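Long-range contact in folylpolyglutamate synthase/dihydrofolate synthase (Thermotoga maritima, PDB 1O5Z), which probably adds L-glutamate to dihydropteroate and to tetrahydrofolate polyglutamates at the expense of ATP, with magnesium as cofactor: residues V240-F252 with D262-A276. Numbering follows the deposited sequence.
Sequences VKVKSLKLHENRF and DLVLTMNGPHQIENA
N250 and N268 join side chain to side chain at the end of the antiparallel pairing of strands 250-255 and 259-265, N268 lying in the loop beyond. The N250 amide sends ND2 almost straight to N268 OD1 (2.9 Å, 174° at the hydrogen), reaching that oxygen from above its carbonyl plane, while H248 N takes an in-plane lone pair of the same atom at 2.8 Å. N250 ND2 also bonds L265 O (3.2 Å), which already accepts N250 N. N250 OD1, the amide's other branch, accepts K246 N and is hydrogen-bonded to the Y339 hydroxyl, from helix 326-339. A leucine in place of N250 would probably leave N268 OD1 with H248 N alone, and K246 N without its side-chain acceptor.

F252, its CG lodged between backbone N and carbonyl carbon (chi1 67°), turns its ring toward helix 271-286. L263 CB covers one face, 3.8 Å from the centroid, a CH-pi contact; I273 CG2 meets F252 CG obliquely (3.5 Å), and A276 CB approaches F252 CZ. I273 CD1 presses tightly on L245 CD2 at 3.5 Å. The 250-255/259-265 hairpin is thus seated on its following helix by apolar contacts, while the buried N250 amide and N268 OD1 tie the 246-249 turn to the loop entering that helix.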
loop_
_atom_site.group_PDB
_atom_site.type_symbol
_atom_site.label_atom_id
_atom_site.label_comp_id
_atom_site.label_asym_id
_atom_site.label_seq_id
_atom_site.Cartn_x
_atom_site.Cartn_y
_atom_site.Cartn_z
ATOM N N VAL A 240 -3.402 -13.978 -16.336
ATOM C CA VAL A 240 -1.947 -13.825 -16.448
ATOM C C VAL A 240 -1.293 -15.203 -16.418
ATOM O O VAL A 240 -1.795 -16.127 -15.796
ATOM C CB VAL A 240 -1.366 -12.978 -15.295
ATOM C CG1 VAL A 240 -1.727 -11.491 -15.457
ATOM C CG2 VAL A 240 -1.839 -13.489 -13.927
ATOM N N LYS A 241 -0.175 -15.338 -17.110
ATOM C CA LYS A 241 0.527 -16.615 -17.141
ATOM C C LYS A 241 1.964 -16.285 -16.761
ATOM O O LYS A 241 2.605 -15.472 -17.402
ATOM C CB LYS A 241 0.411 -17.283 -18.509
ATOM C CG LYS A 241 0.860 -18.759 -18.526
ATOM N N VAL A 242 2.421 -16.862 -15.657
ATOM C CA VAL A 242 3.767 -16.642 -15.178
ATOM C C VAL A 242 4.697 -17.354 -16.146
ATOM O O VAL A 242 4.576 -18.546 -16.340
ATOM C CB VAL A 242 3.951 -17.227 -13.758
ATOM C CG1 VAL A 242 5.422 -17.177 -13.321
ATOM C CG2 VAL A 242 3.060 -16.510 -12.765
ATOM N N LYS A 243 5.606 -16.616 -16.772
ATOM C CA LYS A 243 6.609 -17.217 -17.661
ATOM C C LYS A 243 7.843 -17.567 -16.846
ATOM O O LYS A 243 8.442 -18.599 -17.089
ATOM C CB LYS A 243 6.988 -16.273 -18.816
ATOM C CG LYS A 243 5.869 -15.992 -19.836
ATOM C CD LYS A 243 5.449 -17.238 -20.647
ATOM C CE LYS A 243 4.118 -17.809 -20.094
ATOM N NZ LYS A 243 3.688 -19.134 -20.696
ATOM N N SER A 244 8.231 -16.702 -15.898
ATOM C CA SER A 244 9.308 -17.008 -14.956
ATOM C C SER A 244 9.482 -15.955 -13.877
ATOM O O SER A 244 9.419 -14.772 -14.124
ATOM C CB SER A 244 10.656 -17.205 -15.656
ATOM O OG SER A 244 11.075 -16.024 -16.296
ATOM N N LEU A 245 9.719 -16.433 -12.668
ATOM C CA LEU A 245 9.998 -15.611 -11.529
ATOM C C LEU A 245 11.505 -15.547 -11.362
ATOM O O LEU A 245 12.175 -16.551 -11.352
ATOM C CB LEU A 245 9.382 -16.254 -10.309
ATOM C CG LEU A 245 7.878 -16.486 -10.373
ATOM C CD1 LEU A 245 7.472 -17.069 -9.048
ATOM C CD2 LEU A 245 7.088 -15.203 -10.613
ATOM N N LYS A 246 12.035 -14.351 -11.239
ATOM C CA LYS A 246 13.454 -14.152 -11.121
ATOM C C LYS A 246 13.554 -12.808 -10.483
ATOM O O LYS A 246 12.881 -11.899 -10.922
ATOM C CB LYS A 246 14.067 -14.092 -12.511
ATOM C CG LYS A 246 15.518 -14.571 -12.584
ATOM C CD LYS A 246 16.510 -13.445 -12.886
ATOM C CE LYS A 246 17.041 -13.546 -14.305
ATOM N NZ LYS A 246 17.762 -12.292 -14.649
ATOM N N LEU A 247 14.379 -12.691 -9.455
ATOM C CA LEU A 247 14.488 -11.449 -8.708
ATOM C C LEU A 247 14.582 -10.259 -9.649
ATOM O O LEU A 247 15.414 -10.269 -10.549
ATOM C CB LEU A 247 15.730 -11.455 -7.814
ATOM C CG LEU A 247 15.667 -11.778 -6.318
ATOM C CD1 LEU A 247 16.866 -11.117 -5.671
ATOM C CD2 LEU A 247 14.408 -11.315 -5.604
ATOM N N HIS A 248 13.724 -9.266 -9.438
ATOM C CA HIS A 248 13.647 -8.017 -10.254
ATOM C C HIS A 248 13.354 -8.208 -11.751
ATOM O O HIS A 248 13.520 -7.298 -12.544
ATOM C CB HIS A 248 14.919 -7.154 -10.119
ATOM C CG HIS A 248 15.583 -7.253 -8.783
ATOM N ND1 HIS A 248 15.013 -6.752 -7.629
ATOM C CD2 HIS A 248 16.771 -7.799 -8.418
ATOM C CE1 HIS A 248 15.816 -6.997 -6.609
ATOM N NE2 HIS A 248 16.890 -7.628 -7.061
ATOM N N GLU A 249 12.919 -9.386 -12.142
ATOM C CA GLU A 249 12.775 -9.673 -13.546
ATOM C C GLU A 249 11.771 -10.793 -13.693
ATOM O O GLU A 249 12.086 -11.847 -14.186
ATOM C CB GLU A 249 14.130 -10.015 -14.134
ATOM C CG GLU A 249 14.152 -10.161 -15.652
ATOM C CD GLU A 249 15.576 -10.262 -16.213
ATOM O OE1 GLU A 249 15.834 -11.097 -17.132
ATOM O OE2 GLU A 249 16.457 -9.507 -15.715
ATOM N N ASN A 250 10.544 -10.523 -13.252
ATOM C CA ASN A 250 9.484 -11.513 -13.202
ATOM C C ASN A 250 8.602 -11.386 -14.414
ATOM O O ASN A 250 7.945 -10.391 -14.627
ATOM C CB ASN A 250 8.666 -11.360 -11.929
ATOM C CG ASN A 250 9.523 -11.499 -10.679
ATOM O OD1 ASN A 250 9.877 -12.625 -10.289
ATOM N ND2 ASN A 250 9.913 -10.359 -10.086
ATOM N N ARG A 251 8.580 -12.447 -15.189
ATOM C CA ARG A 251 8.143 -12.388 -16.551
ATOM C C ARG A 251 6.803 -13.131 -16.694
ATOM O O ARG A 251 6.624 -14.227 -16.163
ATOM C CB ARG A 251 9.279 -12.937 -17.402
ATOM C CG ARG A 251 9.177 -12.783 -18.883
ATOM C CD ARG A 251 10.516 -13.115 -19.603
ATOM N NE ARG A 251 11.709 -12.481 -18.988
ATOM C CZ ARG A 251 12.217 -11.259 -19.285
ATOM N NH1 ARG A 251 11.677 -10.451 -20.209
ATOM N NH2 ARG A 251 13.294 -10.842 -18.630
ATOM N N PHE A 252 5.849 -12.494 -17.371
ATOM C CA PHE A 252 4.506 -13.046 -17.573
ATOM C C PHE A 252 3.823 -12.562 -18.864
ATOM O O PHE A 252 4.209 -11.544 -19.437
ATOM C CB PHE A 252 3.633 -12.753 -16.351
ATOM C CG PHE A 252 3.335 -11.311 -16.154
ATOM C CD1 PHE A 252 4.335 -10.425 -15.730
ATOM C CD2 PHE A 252 2.047 -10.815 -16.413
ATOM C CE1 PHE A 252 4.044 -9.026 -15.537
ATOM C CE2 PHE A 252 1.733 -9.441 -16.247
ATOM C CZ PHE A 252 2.742 -8.547 -15.801
ATOM N N ASP A 262 5.575 -11.812 -22.258
ATOM C CA ASP A 262 6.825 -11.451 -21.569
ATOM C C ASP A 262 6.897 -10.016 -21.033
ATOM O O ASP A 262 7.881 -9.307 -21.234
ATOM C CB ASP A 262 8.040 -11.807 -22.420
ATOM C CG ASP A 262 8.121 -13.296 -22.665
ATOM O OD1 ASP A 262 8.421 -13.692 -23.815
ATOM O OD2 ASP A 262 7.857 -14.154 -21.770
ATOM N N LEU A 263 5.837 -9.629 -20.339
ATOM C CA LEU A 263 5.863 -8.471 -19.490
ATOM C C LEU A 263 6.748 -8.760 -18.290
ATOM O O LEU A 263 6.861 -9.883 -17.854
ATOM C CB LEU A 263 4.464 -8.130 -19.014
ATOM C CG LEU A 263 3.414 -7.816 -20.082
ATOM C CD1 LEU A 263 2.072 -7.771 -19.413
ATOM C CD2 LEU A 263 3.682 -6.484 -20.735
ATOM N N VAL A 264 7.347 -7.720 -17.748
ATOM C CA VAL A 264 8.292 -7.843 -16.671
ATOM C C VAL A 264 7.880 -6.957 -15.499
ATOM O O VAL A 264 7.609 -5.748 -15.656
ATOM C CB VAL A 264 9.703 -7.494 -17.170
ATOM C CG1 VAL A 264 10.734 -7.556 -16.028
ATOM C CG2 VAL A 264 10.110 -8.457 -18.302
ATOM N N LEU A 265 7.792 -7.587 -14.332
ATOM C CA LEU A 265 7.675 -6.882 -13.087
ATOM C C LEU A 265 8.970 -6.891 -12.336
ATOM O O LEU A 265 9.625 -7.916 -12.174
ATOM C CB LEU A 265 6.696 -7.562 -12.177
ATOM C CG LEU A 265 5.227 -7.264 -12.168
ATOM C CD1 LEU A 265 4.735 -8.047 -10.994
ATOM C CD2 LEU A 265 4.909 -5.798 -11.991
ATOM N N THR A 266 9.297 -5.748 -11.796
ATOM C CA THR A 266 10.440 -5.639 -10.947
ATOM C C THR A 266 10.079 -6.168 -9.576
ATOM O O THR A 266 10.845 -6.926 -8.974
ATOM C CB THR A 266 10.861 -4.197 -10.940
ATOM O OG1 THR A 266 11.255 -3.881 -12.274
ATOM C CG2 THR A 266 12.137 -3.977 -10.141
ATOM N N MET A 267 8.882 -5.805 -9.125
ATOM C CA MET A 267 8.331 -6.307 -7.868
ATOM C C MET A 267 8.323 -7.817 -7.863
ATOM O O MET A 267 7.958 -8.463 -8.870
ATOM C CB MET A 267 6.899 -5.861 -7.696
ATOM C CG MET A 267 6.717 -4.420 -7.373
ATOM S SD MET A 267 4.939 -4.102 -7.318
ATOM C CE MET A 267 4.664 -4.797 -5.717
ATOM N N ASN A 268 8.733 -8.386 -6.737
ATOM C CA ASN A 268 8.885 -9.833 -6.616
ATOM C C ASN A 268 7.731 -10.407 -5.884
ATOM O O ASN A 268 7.074 -9.711 -5.140
ATOM C CB ASN A 268 10.156 -10.140 -5.913
ATOM C CG ASN A 268 11.334 -9.675 -6.691
ATOM O OD1 ASN A 268 11.685 -10.262 -7.754
ATOM N ND2 ASN A 268 11.954 -8.592 -6.208
ATOM N N GLY A 269 7.445 -11.668 -6.151
ATOM C CA GLY A 269 6.281 -12.317 -5.593
ATOM C C GLY A 269 5.271 -12.598 -6.692
ATOM O O GLY A 269 4.972 -11.706 -7.517
ATOM N N PRO A 270 4.744 -13.830 -6.726
ATOM C CA PRO A 270 3.775 -14.234 -7.785
ATOM C C PRO A 270 2.353 -13.605 -7.651
ATOM O O PRO A 270 1.671 -13.414 -8.664
ATOM C CB PRO A 270 3.751 -15.760 -7.682
ATOM C CG PRO A 270 4.848 -16.110 -6.667
ATOM C CD PRO A 270 5.021 -14.924 -5.772
ATOM N N HIS A 271 1.941 -13.242 -6.432
ATOM C CA HIS A 271 0.739 -12.395 -6.251
ATOM C C HIS A 271 0.848 -11.083 -6.983
ATOM O O HIS A 271 -0.169 -10.523 -7.334
ATOM C CB HIS A 271 0.431 -12.067 -4.784
ATOM C CG HIS A 271 -0.259 -13.174 -4.067
ATOM N ND1 HIS A 271 -1.430 -13.739 -4.530
ATOM C CD2 HIS A 271 0.070 -13.859 -2.942
ATOM C CE1 HIS A 271 -1.797 -14.723 -3.722
ATOM N NE2 HIS A 271 -0.907 -14.811 -2.746
ATOM N N GLN A 272 2.067 -10.566 -7.164
ATOM C CA GLN A 272 2.218 -9.289 -7.828
ATOM C C GLN A 272 1.947 -9.419 -9.314
ATOM O O GLN A 272 1.542 -8.437 -9.967
ATOM C CB GLN A 272 3.585 -8.656 -7.574
ATOM C CG GLN A 272 3.884 -8.361 -6.124
ATOM C CD GLN A 272 2.821 -7.514 -5.416
ATOM O OE1 GLN A 272 2.667 -7.646 -4.211
ATOM N NE2 GLN A 272 2.087 -6.686 -6.139
ATOM N N ILE A 273 2.141 -10.620 -9.864
ATOM C CA ILE A 273 1.868 -10.807 -11.273
ATOM C C ILE A 273 0.346 -10.751 -11.471
ATOM O O ILE A 273 -0.181 -10.153 -12.444
ATOM C CB ILE A 273 2.561 -12.065 -11.802
ATOM C CG1 ILE A 273 4.033 -11.750 -12.032
ATOM C CG2 ILE A 273 1.953 -12.528 -13.133
ATOM C CD1 ILE A 273 4.894 -12.972 -12.109
ATOM N N GLU A 274 -0.376 -11.272 -10.502
ATOM C CA GLU A 274 -1.821 -11.142 -10.549
ATOM C C GLU A 274 -2.277 -9.708 -10.338
ATOM O O GLU A 274 -3.234 -9.262 -10.943
ATOM C CB GLU A 274 -2.481 -12.100 -9.552
ATOM C CG GLU A 274 -2.365 -13.534 -10.017
ATOM C CD GLU A 274 -3.454 -14.435 -9.497
ATOM O OE1 GLU A 274 -4.245 -14.023 -8.631
ATOM O OE2 GLU A 274 -3.524 -15.582 -9.959
ATOM N N ASN A 275 -1.612 -8.976 -9.470
ATOM C CA ASN A 275 -1.973 -7.592 -9.264
ATOM C C ASN A 275 -1.760 -6.854 -10.569
ATOM O O ASN A 275 -2.510 -5.991 -10.924
ATOM C CB ASN A 275 -1.102 -6.983 -8.166
ATOM C CG ASN A 275 -1.479 -7.477 -6.754
ATOM O OD1 ASN A 275 -0.714 -7.332 -5.805
ATOM N ND2 ASN A 275 -2.622 -8.061 -6.627
ATOM N N ALA A 276 -0.681 -7.175 -11.262
ATOM C CA ALA A 276 -0.404 -6.609 -12.597
ATOM C C ALA A 276 -1.535 -6.891 -13.620
ATOM O O ALA A 276 -1.991 -5.975 -14.271
ATOM C CB ALA A 276 0.946 -7.097 -13.132
HETATM O O HOH W 1 12.429 -5.475 -13.913
#